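Local coordinates for haloacid dehalogenase-like hydrolase (Klebsiella pneumoniae subsp. pneumoniae, PDB 3PGV), which probably acts as a magnesium-dependent phosphatase of the Cof family within the haloacid dehalogenase-like hydrolases, at residues 54-59 with 219-224. Numbering follows the deposited sequence.
Sequences GINFVF and KMLGYT
The side chain of N56 meets both L221 and Y223, its two amide branches parting between them. OD1 of N56 touches methyl CD2 of L221 at 3.7 Å, while ND2 of N56 approaches ring carbon CE2 of Y223 at 3.6 Å; no hydrogen bond joins the segments. The N56 and Y223 side chains cross at about a right angle, and the amide meets the ring obliquely, the two planes 52° apart. L221 divides its methyls in turn: CD1 touches both CB of N56, at 3.9 Å, and CG2 of V58, at 4.1 Å, the latter an apolar contact. With chi1 of V58 at -180°, CG1 stands anti to the backbone N and CG2 beside it, and CG2 is the methyl that meets L221. L221 runs counter to both N56 and V58.

The contact belongs to the Rossmann-like core of the HAD fold, where helix 210-220 and the turn after it cover one face of the parallel part of the sheet. N56 and V58 point to this face from strand 56-60; F57 between them faces helix 41-51 on the other. Strand 23-27, the neighbour of strand 56-60, carries D27, a calcium ligand with D29 and D233; the V58 side chain lies about 10 Å from that of D27.

A Schellman motif at G222 follows helix 210-220, with positive phi and a 3.0 Å bond from G222 N to K219 O; L221 before it and Y223 after it both point toward the strand. Y223 also packs on V23 and L221 on Y80, and N56 ND2 makes a weak hydrogen bond to the carbonyl O of Q22.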
loop_
_atom_site.group_PDB
_atom_site.type_symbol
_atom_site.label_atom_id
_atom_site.label_comp_id
_atom_site.label_asym_id
_atom_site.label_seq_id
_atom_site.Cartn_x
_atom_site.Cartn_y
_atom_site.Cartn_z
ATOM N N GLY A 54 -25.151 -3.495 0.214
ATOM C CA GLY A 54 -24.759 -2.602 1.304
ATOM C C GLY A 54 -23.329 -2.739 1.802
ATOM O O GLY A 54 -22.961 -2.096 2.788
ATOM N N ILE A 55 -22.499 -3.559 1.128
ATOM C CA ILE A 55 -21.100 -3.742 1.555
ATOM C C ILE A 55 -20.209 -2.565 1.126
ATOM O O ILE A 55 -20.348 -2.056 0.019
ATOM C CB ILE A 55 -20.532 -5.125 1.096
ATOM C CG1 ILE A 55 -21.466 -6.302 1.542
ATOM C CG2 ILE A 55 -19.084 -5.335 1.575
ATOM C CD1 ILE A 55 -21.781 -6.368 3.107
ATOM N N ASN A 56 -19.313 -2.124 2.027
ATOM C CA ASN A 56 -18.376 -1.028 1.774
ATOM C C ASN A 56 -17.030 -1.564 1.371
ATOM O O ASN A 56 -16.573 -2.565 1.927
ATOM C CB ASN A 56 -18.225 -0.165 3.012
ATOM C CG ASN A 56 -19.488 0.516 3.406
ATOM O OD1 ASN A 56 -19.842 1.557 2.861
ATOM N ND2 ASN A 56 -20.253 -0.115 4.290
ATOM N N PHE A 57 -16.365 -0.887 0.433
ATOM C CA PHE A 57 -15.052 -1.310 -0.031
ATOM C C PHE A 57 -14.014 -0.281 0.246
ATOM O O PHE A 57 -14.262 0.917 0.089
ATOM C CB PHE A 57 -15.081 -1.655 -1.521
ATOM C CG PHE A 57 -15.717 -2.986 -1.825
ATOM C CD1 PHE A 57 -17.089 -3.089 -2.039
ATOM C CD2 PHE A 57 -14.950 -4.145 -1.881
ATOM C CE1 PHE A 57 -17.680 -4.322 -2.308
ATOM C CE2 PHE A 57 -15.543 -5.379 -2.150
ATOM C CZ PHE A 57 -16.903 -5.460 -2.368
ATOM N N VAL A 58 -12.846 -0.733 0.693
ATOM C CA VAL A 58 -11.702 0.136 0.953
ATOM C C VAL A 58 -10.488 -0.466 0.255
ATOM O O VAL A 58 -10.165 -1.629 0.482
ATOM C CB VAL A 58 -11.455 0.332 2.479
ATOM C CG1 VAL A 58 -10.265 1.248 2.724
ATOM C CG2 VAL A 58 -12.704 0.872 3.171
ATOM N N PHE A 59 -9.875 0.281 -0.646
ATOM C CA PHE A 59 -8.712 -0.215 -1.374
ATOM C C PHE A 59 -7.434 0.413 -0.843
ATOM O O PHE A 59 -7.406 1.618 -0.566
ATOM C CB PHE A 59 -8.885 -0.018 -2.884
ATOM C CG PHE A 59 -10.140 -0.688 -3.399
ATOM C CD1 PHE A 59 -10.233 -2.077 -3.456
ATOM C CD2 PHE A 59 -11.270 0.060 -3.709
ATOM C CE1 PHE A 59 -11.430 -2.699 -3.825
ATOM C CE2 PHE A 59 -12.458 -0.564 -4.113
ATOM C CZ PHE A 59 -12.530 -1.934 -4.173
ATOM N N LYS A 219 -13.818 3.781 10.843
ATOM C CA LYS A 219 -14.459 4.728 11.750
ATOM C C LYS A 219 -15.220 5.825 10.981
ATOM O O LYS A 219 -16.337 6.163 11.365
ATOM C CB LYS A 219 -13.437 5.328 12.724
ATOM C CG LYS A 219 -12.953 4.320 13.773
ATOM C CD LYS A 219 -11.825 4.868 14.625
ATOM C CE LYS A 219 -11.376 3.852 15.647
ATOM N NZ LYS A 219 -10.202 4.328 16.419
HETATM N N MSE A 220 -14.654 6.314 9.836
HETATM C CA MSE A 220 -15.360 7.296 8.978
HETATM C C MSE A 220 -16.677 6.700 8.473
HETATM O O MSE A 220 -17.655 7.431 8.293
HETATM C CB MSE A 220 -14.499 7.692 7.768
HETATM C CG MSE A 220 -13.217 8.361 8.130
HETATM SE SE MSE A 220 -12.094 8.581 6.575
HETATM C CE MSE A 220 -10.356 8.885 7.529
ATOM N N LEU A 221 -16.684 5.368 8.195
ATOM C CA LEU A 221 -17.856 4.661 7.684
ATOM C C LEU A 221 -18.829 4.276 8.797
ATOM O O LEU A 221 -19.912 3.755 8.515
ATOM C CB LEU A 221 -17.423 3.404 6.900
ATOM C CG LEU A 221 -16.768 3.656 5.552
ATOM C CD1 LEU A 221 -16.095 2.380 5.020
ATOM C CD2 LEU A 221 -17.797 4.207 4.527
ATOM N N GLY A 222 -18.433 4.520 10.045
ATOM C CA GLY A 222 -19.249 4.198 11.216
ATOM C C GLY A 222 -19.073 2.767 11.695
ATOM O O GLY A 222 -19.966 2.214 12.344
ATOM N N TYR A 223 -17.905 2.164 11.399
ATOM C CA TYR A 223 -17.597 0.781 11.775
ATOM C C TYR A 223 -16.275 0.693 12.549
ATOM O O TYR A 223 -15.647 1.715 12.821
ATOM C CB TYR A 223 -17.544 -0.125 10.515
ATOM C CG TYR A 223 -18.858 -0.202 9.772
ATOM C CD1 TYR A 223 -19.935 -0.918 10.289
ATOM C CD2 TYR A 223 -19.027 0.434 8.544
ATOM C CE1 TYR A 223 -21.164 -0.960 9.625
ATOM C CE2 TYR A 223 -20.243 0.378 7.859
ATOM C CZ TYR A 223 -21.310 -0.319 8.404
ATOM O OH TYR A 223 -22.503 -0.383 7.726
ATOM N N THR A 224 -15.865 -0.532 12.913
ATOM C CA THR A 224 -14.596 -0.777 13.596
ATOM C C THR A 224 -13.786 -1.796 12.787
ATOM O O THR A 224 -14.281 -2.312 11.780
ATOM C CB THR A 224 -14.840 -1.286 15.036
ATOM O OG1 THR A 224 -15.429 -2.586 14.985
ATOM C CG2 THR A 224 -15.714 -0.344 15.856
#